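Local structure of glycoside hydrolase family 16 protein (Bacteroides ovatus, 7KR6) at residues Phe107-Thr121 with Leu191-Glu205. The protein probably hydrolyses internal glycosidic bonds of mixed-linkage beta-glucans as a family 16 endo-glucanase. The protein carries 1 engineered substitution. Sequence-based numbering, arbitrary orientation.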
loop_
_atom_site.group_PDB
_atom_site.type_symbol
_atom_site.label_atom_id
_atom_site.label_comp_id
_atom_site.label_asym_id
_atom_site.label_seq_id
_atom_site.Cartn_x
_atom_site.Cartn_y
_atom_site.Cartn_z
ATOM N N PHE A 107 -12.423 -12.386 -20.177
ATOM C CA PHE A 107 -11.910 -11.661 -21.353
ATOM C C PHE A 107 -10.446 -11.285 -21.125
ATOM O O PHE A 107 -9.969 -11.378 -20.012
ATOM C CB PHE A 107 -12.762 -10.443 -21.639
ATOM C CG PHE A 107 -12.598 -9.364 -20.593
ATOM C CD1 PHE A 107 -13.267 -9.486 -19.379
ATOM C CD2 PHE A 107 -11.805 -8.253 -20.823
ATOM C CE1 PHE A 107 -13.088 -8.527 -18.386
ATOM C CE2 PHE A 107 -11.682 -7.270 -19.851
ATOM C CZ PHE A 107 -12.322 -7.416 -18.643
ATOM N N LYS A 108 -9.795 -10.855 -22.196
ATOM C CA LYS A 108 -8.358 -10.509 -22.203
ATOM C C LYS A 108 -8.201 -9.320 -23.132
ATOM O O LYS A 108 -8.766 -9.343 -24.268
ATOM C CB LYS A 108 -7.573 -11.745 -22.680
ATOM C CG LYS A 108 -6.124 -11.539 -23.047
ATOM C CD LYS A 108 -5.440 -12.757 -23.657
ATOM C CE LYS A 108 -3.989 -12.444 -23.966
ATOM N NZ LYS A 108 -3.224 -13.636 -24.397
ATOM N N TYR A 109 -7.424 -8.324 -22.721
ATOM C CA TYR A 109 -7.016 -7.187 -23.566
ATOM C C TYR A 109 -8.232 -6.477 -24.175
ATOM O O TYR A 109 -8.241 -6.219 -25.411
ATOM C CB TYR A 109 -6.057 -7.669 -24.669
ATOM C CG TYR A 109 -4.721 -8.242 -24.278
ATOM C CD1 TYR A 109 -4.146 -8.125 -23.009
ATOM C CD2 TYR A 109 -3.962 -8.895 -25.239
ATOM C CE1 TYR A 109 -2.905 -8.677 -22.698
ATOM C CE2 TYR A 109 -2.716 -9.424 -24.947
ATOM C CZ TYR A 109 -2.185 -9.349 -23.674
ATOM O OH TYR A 109 -0.952 -9.901 -23.415
ATOM N N ARG A 110 -9.253 -6.182 -23.376
ATOM C CA ARG A 110 -10.371 -5.321 -23.810
ATOM C C ARG A 110 -10.597 -4.282 -22.725
ATOM O O ARG A 110 -10.196 -4.526 -21.577
ATOM C CB ARG A 110 -11.685 -6.085 -23.969
ATOM C CG ARG A 110 -11.627 -7.242 -24.953
ATOM C CD ARG A 110 -11.383 -6.798 -26.364
ATOM N NE ARG A 110 -11.669 -7.949 -27.217
ATOM C CZ ARG A 110 -12.787 -8.138 -27.926
ATOM N NH1 ARG A 110 -12.917 -9.240 -28.643
ATOM N NH2 ARG A 110 -13.761 -7.241 -27.929
ATOM N N LYS A 111 -11.213 -3.185 -23.114
ATOM C CA LYS A 111 -11.662 -2.157 -22.145
ATOM C C LYS A 111 -12.898 -2.654 -21.417
ATOM O O LYS A 111 -13.853 -3.126 -22.082
ATOM C CB LYS A 111 -11.951 -0.870 -22.888
ATOM C CG LYS A 111 -12.267 0.308 -21.980
ATOM C CD LYS A 111 -12.565 1.596 -22.722
ATOM C CE LYS A 111 -12.442 2.772 -21.790
ATOM N NZ LYS A 111 -12.839 4.026 -22.461
ATOM N N ILE A 112 -12.923 -2.543 -20.079
ATOM C CA ILE A 112 -14.127 -2.858 -19.296
ATOM C C ILE A 112 -14.534 -1.571 -18.558
ATOM O O ILE A 112 -13.626 -0.789 -18.141
ATOM C CB ILE A 112 -13.947 -4.049 -18.343
ATOM C CG1 ILE A 112 -15.241 -4.314 -17.567
ATOM C CG2 ILE A 112 -12.727 -3.839 -17.480
ATOM C CD1 ILE A 112 -15.227 -5.536 -16.724
ATOM N N GLU A 113 -15.830 -1.299 -18.525
ATOM C CA GLU A 113 -16.389 -0.120 -17.850
ATOM C C GLU A 113 -17.618 -0.532 -17.050
ATOM O O GLU A 113 -18.388 -1.419 -17.474
ATOM C CB GLU A 113 -16.818 0.963 -18.836
ATOM C CG GLU A 113 -15.695 1.435 -19.713
ATOM C CD GLU A 113 -16.031 2.688 -20.481
ATOM O OE1 GLU A 113 -17.020 2.628 -21.249
ATOM O OE2 GLU A 113 -15.344 3.703 -20.297
ATOM N N ALA A 114 -17.810 0.113 -15.905
ATOM C CA ALA A 114 -19.031 -0.049 -15.110
ATOM C C ALA A 114 -19.438 1.307 -14.554
ATOM O O ALA A 114 -18.553 2.105 -14.222
ATOM C CB ALA A 114 -18.856 -1.052 -14.023
ATOM N N SER A 115 -20.740 1.495 -14.429
ATOM C CA SER A 115 -21.370 2.703 -13.848
ATOM C C SER A 115 -21.876 2.341 -12.451
ATOM O O SER A 115 -22.733 1.419 -12.304
ATOM C CB SER A 115 -22.472 3.233 -14.741
ATOM O OG SER A 115 -23.119 4.354 -14.162
ATOM N N ILE A 116 -21.309 3.005 -11.444
ATOM C CA ILE A 116 -21.477 2.615 -10.028
ATOM C C ILE A 116 -21.814 3.851 -9.205
ATOM O O ILE A 116 -21.099 4.864 -9.310
ATOM C CB ILE A 116 -20.205 1.930 -9.489
ATOM C CG1 ILE A 116 -19.776 0.757 -10.374
ATOM C CG2 ILE A 116 -20.401 1.471 -8.065
ATOM C CD1 ILE A 116 -18.459 0.123 -9.956
ATOM N N LYS A 117 -22.783 3.660 -8.328
ATOM C CA LYS A 117 -23.162 4.615 -7.269
ATOM C C LYS A 117 -22.752 3.986 -5.948
ATOM O O LYS A 117 -23.177 2.879 -5.640
ATOM C CB LYS A 117 -24.662 4.909 -7.309
ATOM C CG LYS A 117 -25.050 5.958 -6.267
ATOM C CD LYS A 117 -26.390 6.568 -6.589
ATOM C CE LYS A 117 -27.469 6.090 -5.670
ATOM N NZ LYS A 117 -28.801 6.488 -6.188
ATOM N N LEU A 118 -21.973 4.732 -5.173
ATOM C CA LEU A 118 -21.323 4.224 -3.947
ATOM C C LEU A 118 -21.983 4.900 -2.752
ATOM O O LEU A 118 -22.285 6.091 -2.791
ATOM C CB LEU A 118 -19.827 4.537 -3.993
ATOM C CG LEU A 118 -19.030 3.738 -5.006
ATOM C CD1 LEU A 118 -17.585 4.208 -5.066
ATOM C CD2 LEU A 118 -19.147 2.244 -4.713
ATOM N N PRO A 119 -22.119 4.155 -1.643
ATOM C CA PRO A 119 -22.512 4.719 -0.354
ATOM C C PRO A 119 -21.334 5.552 0.179
ATOM O O PRO A 119 -20.172 5.389 -0.219
ATOM C CB PRO A 119 -22.700 3.492 0.539
ATOM C CG PRO A 119 -21.700 2.528 -0.021
ATOM C CD PRO A 119 -21.693 2.762 -1.517
ATOM N N LYS A 120 -21.635 6.447 1.111
ATOM C CA LYS A 120 -20.589 7.022 1.982
ATOM C C LYS A 120 -19.870 5.902 2.730
ATOM O O LYS A 120 -20.500 5.154 3.485
ATOM C CB LYS A 120 -21.247 8.093 2.858
ATOM C CG LYS A 120 -21.637 9.297 2.011
ATOM C CD LYS A 120 -22.090 10.486 2.768
ATOM C CE LYS A 120 -22.817 11.456 1.863
ATOM N NZ LYS A 120 -21.930 12.067 0.848
ATOM N N THR A 121 -18.558 5.796 2.536
ATOM C CA THR A 121 -17.784 4.658 3.074
ATOM C C THR A 121 -17.272 4.950 4.478
ATOM O O THR A 121 -16.906 3.965 5.187
ATOM C CB THR A 121 -16.618 4.292 2.151
ATOM O OG1 THR A 121 -15.757 5.420 1.909
ATOM C CG2 THR A 121 -17.138 3.722 0.856
ATOM N N LEU A 191 -17.071 10.901 -5.051
ATOM C CA LEU A 191 -17.624 9.731 -5.772
ATOM C C LEU A 191 -18.758 9.128 -4.971
ATOM O O LEU A 191 -19.336 8.138 -5.431
ATOM C CB LEU A 191 -16.520 8.710 -6.025
ATOM C CG LEU A 191 -15.430 9.232 -6.934
ATOM C CD1 LEU A 191 -14.279 8.225 -6.930
ATOM C CD2 LEU A 191 -15.955 9.455 -8.368
ATOM N N GLN A 192 -19.146 9.779 -3.854
ATOM C CA GLN A 192 -20.087 9.207 -2.881
ATOM C C GLN A 192 -21.177 10.268 -2.670
ATOM O O GLN A 192 -21.460 10.609 -1.524
ATOM C CB GLN A 192 -19.400 8.774 -1.596
ATOM C CG GLN A 192 -18.340 7.703 -1.814
ATOM C CD GLN A 192 -17.525 7.399 -0.576
ATOM O OE1 GLN A 192 -17.807 7.908 0.512
ATOM N NE2 GLN A 192 -16.447 6.645 -0.738
ATOM N N ASP A 193 -21.702 10.751 -3.789
ATOM C CA ASP A 193 -22.426 12.047 -3.903
ATOM C C ASP A 193 -23.860 11.754 -4.367
ATOM O O ASP A 193 -24.497 12.684 -4.844
ATOM C CB ASP A 193 -21.752 12.962 -4.924
ATOM C CG ASP A 193 -21.651 12.425 -6.356
ATOM O OD1 ASP A 193 -21.684 11.190 -6.518
ATOM O OD2 ASP A 193 -21.475 13.265 -7.301
ATOM N N GLY A 194 -24.307 10.501 -4.321
ATOM C CA GLY A 194 -25.662 10.129 -4.783
ATOM C C GLY A 194 -25.788 10.056 -6.300
ATOM O O GLY A 194 -26.936 9.946 -6.765
ATOM N N ASN A 195 -24.677 10.077 -7.037
ATOM C CA ASN A 195 -24.683 9.942 -8.513
ATOM C C ASN A 195 -23.850 8.726 -8.930
ATOM O O ASN A 195 -23.011 8.251 -8.136
ATOM C CB ASN A 195 -24.161 11.178 -9.229
ATOM C CG ASN A 195 -25.040 12.397 -9.000
ATOM O OD1 ASN A 195 -24.523 13.474 -8.746
ATOM N ND2 ASN A 195 -26.354 12.227 -9.081
ATOM N N TYR A 196 -24.107 8.258 -10.138
ATOM C CA TYR A 196 -23.335 7.158 -10.764
ATOM C C TYR A 196 -22.085 7.758 -11.374
ATOM O O TYR A 196 -22.104 8.880 -11.908
ATOM C CB TYR A 196 -24.190 6.429 -11.802
ATOM C CG TYR A 196 -25.262 5.593 -11.159
ATOM C CD1 TYR A 196 -26.445 6.157 -10.686
ATOM C CD2 TYR A 196 -25.110 4.231 -11.013
ATOM C CE1 TYR A 196 -27.422 5.371 -10.088
ATOM C CE2 TYR A 196 -26.038 3.453 -10.320
ATOM C CZ TYR A 196 -27.237 4.017 -9.912
ATOM O OH TYR A 196 -28.173 3.265 -9.283
ATOM N N HIS A 197 -20.983 7.018 -11.290
ATOM C CA HIS A 197 -19.689 7.380 -11.911
ATOM C C HIS A 197 -19.166 6.179 -12.706
ATOM O O HIS A 197 -19.505 5.039 -12.377
ATOM C CB HIS A 197 -18.680 7.858 -10.854
ATOM C CG HIS A 197 -19.160 9.045 -10.084
ATOM N ND1 HIS A 197 -18.869 10.337 -10.470
ATOM C CD2 HIS A 197 -19.928 9.117 -8.977
ATOM C CE1 HIS A 197 -19.447 11.169 -9.621
ATOM N NE2 HIS A 197 -20.128 10.455 -8.705
ATOM N N THR A 198 -18.426 6.451 -13.752
ATOM C CA THR A 198 -17.943 5.410 -14.669
ATOM C C THR A 198 -16.511 5.063 -14.254
ATOM O O THR A 198 -15.641 5.979 -14.195
ATOM C CB THR A 198 -17.983 5.862 -16.124
ATOM O OG1 THR A 198 -19.370 6.101 -16.384
ATOM C CG2 THR A 198 -17.469 4.797 -17.063
ATOM N N TYR A 199 -16.272 3.789 -14.013
ATOM C CA TYR A 199 -14.949 3.229 -13.668
ATOM C C TYR A 199 -14.538 2.399 -14.884
ATOM O O TYR A 199 -15.292 1.502 -15.232
ATOM C CB TYR A 199 -15.030 2.422 -12.359
ATOM C CG TYR A 199 -15.496 3.283 -11.209
ATOM C CD1 TYR A 199 -14.564 4.000 -10.507
ATOM C CD2 TYR A 199 -16.838 3.456 -10.891
ATOM C CE1 TYR A 199 -14.931 4.849 -9.486
ATOM C CE2 TYR A 199 -17.234 4.326 -9.882
ATOM C CZ TYR A 199 -16.264 5.009 -9.172
ATOM O OH TYR A 199 -16.599 5.850 -8.140
ATOM N N SER A 200 -13.385 2.727 -15.468
ATOM C CA SER A 200 -12.893 2.099 -16.718
ATOM C C SER A 200 -11.514 1.495 -16.496
ATOM O O SER A 200 -10.669 2.097 -15.824
ATOM C CB SER A 200 -12.846 3.112 -17.808
ATOM O OG SER A 200 -14.115 3.756 -17.931
ATOM N N LEU A 201 -11.279 0.347 -17.117
ATOM C CA LEU A 201 -9.944 -0.266 -17.195
ATOM C C LEU A 201 -9.629 -0.527 -18.656
ATOM O O LEU A 201 -10.396 -1.292 -19.287
ATOM C CB LEU A 201 -9.912 -1.591 -16.437
ATOM C CG LEU A 201 -8.608 -2.363 -16.602
ATOM C CD1 LEU A 201 -7.468 -1.731 -15.830
ATOM C CD2 LEU A 201 -8.772 -3.785 -16.185
ATOM N N ASP A 202 -8.548 0.056 -19.129
ATOM C CA ASP A 202 -7.931 -0.263 -20.435
ATOM C C ASP A 202 -6.865 -1.319 -20.181
ATOM O O ASP A 202 -6.097 -1.210 -19.202
ATOM C CB ASP A 202 -7.342 0.975 -21.075
ATOM C CG ASP A 202 -8.360 1.871 -21.742
ATOM O OD1 ASP A 202 -9.006 1.397 -22.722
ATOM O OD2 ASP A 202 -8.445 3.041 -21.337
ATOM N N TRP A 203 -6.736 -2.285 -21.075
ATOM C CA TRP A 203 -5.842 -3.434 -20.846
ATOM C C TRP A 203 -5.278 -3.832 -22.214
ATOM O O TRP A 203 -6.090 -4.097 -23.120
ATOM C CB TRP A 203 -6.646 -4.553 -20.207
ATOM C CG TRP A 203 -5.930 -5.836 -19.957
ATOM C CD1 TRP A 203 -4.596 -6.117 -19.946
ATOM C CD2 TRP A 203 -6.609 -7.036 -19.580
ATOM N NE1 TRP A 203 -4.402 -7.407 -19.546
ATOM C CE2 TRP A 203 -5.623 -8.013 -19.357
ATOM C CE3 TRP A 203 -7.952 -7.363 -19.418
ATOM C CZ2 TRP A 203 -5.958 -9.312 -18.964
ATOM C CZ3 TRP A 203 -8.285 -8.652 -19.037
ATOM C CH2 TRP A 203 -7.289 -9.611 -18.802
ATOM N N ASP A 204 -3.966 -3.757 -22.340
ATOM C CA ASP A 204 -3.253 -4.303 -23.527
ATOM C C ASP A 204 -2.029 -5.057 -23.040
ATOM O O ASP A 204 -1.879 -5.216 -21.838
ATOM C CB ASP A 204 -2.970 -3.201 -24.541
ATOM C CG ASP A 204 -1.929 -2.157 -24.144
ATOM O OD1 ASP A 204 -1.199 -2.358 -23.177
ATOM O OD2 ASP A 204 -1.819 -1.138 -24.889
ATOM N N GLU A 205 -1.144 -5.498 -23.941
ATOM C CA GLU A 205 0.009 -6.323 -23.526
ATOM C C GLU A 205 1.007 -5.529 -22.675
ATOM O O GLU A 205 1.828 -6.188 -22.046
ATOM C CB GLU A 205 0.688 -6.991 -24.733
ATOM C CG GLU A 205 1.319 -6.019 -25.688
ATOM C CD GLU A 205 1.812 -6.662 -26.979
ATOM O OE1 GLU A 205 1.722 -7.884 -27.079
ATOM O OE2 GLU A 205 2.265 -5.930 -27.865
HETATM O O HOH W 1 -6.303 -3.614 -25.858
HETATM O O HOH W 2 -9.752 5.061 -22.411
HETATM O O HOH W 3 -21.629 6.483 -14.698
HETATM O O HOH W 4 -19.260 6.096 -7.570
HETATM O O HOH W 5 -21.956 7.593 -5.804
HETATM O O HOH W 6 -23.833 8.177 -3.142
#
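In the beta-sandwich jelly roll of family 16 glycoside hydrolases, strands 112-117 and 197-203 run antiparallel, and their contact illustrates how one strand pair can carry different chemistry along its length. Ile112 with Leu201, Ala114 with Tyr199 and Ile116 with His197 are the hydrogen-bonded pairs; their side chains share the face on which Ile112, Ala114 and Ile116 meet strand 232-240. There the Tyr199 ring lies across Ile116, Tyr199 CD2 3.8 Å from Ile116 CD1, while its OH joins Ile116 O and Leu191 O through a water. On the other face, Ser200 OG donates to Glu113 OE2 (2.7 Å) on the anti side of the carboxylate, and Lys111 NZ adds a weak salt bridge to the same oxygen.

At the C-terminal end of strand 197-203, Trp203 wedges against the loop leading out of Phe107. With CG anti to the backbone N (chi1 177°), the indole is carried toward this loop and directs an edge, offset, at the face of Phe107. Tyr109 turns its own edge onto the five-membered ring of Trp203, planes at 89°. Lys108 CA sits over the six-membered ring, 4.0 Å from its centroid, and Trp203 NE1 is bonded to Phe228 O.

At the far end, Lys117 CB rests almost centrally over the Tyr196 ring, 3.6 Å from the centroid; Lys117 NZ and Tyr196 OH both reach Asp77. Gln192 then grips the departing chain through both amide atoms: OE1 accepts from Thr121 N (3.0 Å), well above the carbonyl plane, and NE2 donates to Thr121 OG1 (3.0 Å). Lys120 NZ binds Gln192 O at 2.8 Å and pairs with Glu162. Past the last hydrogen-bonded pairs side chains thus take over, rings around Trp203 and an amide with a lysine at Gln192, probably holding the loops to the sheet.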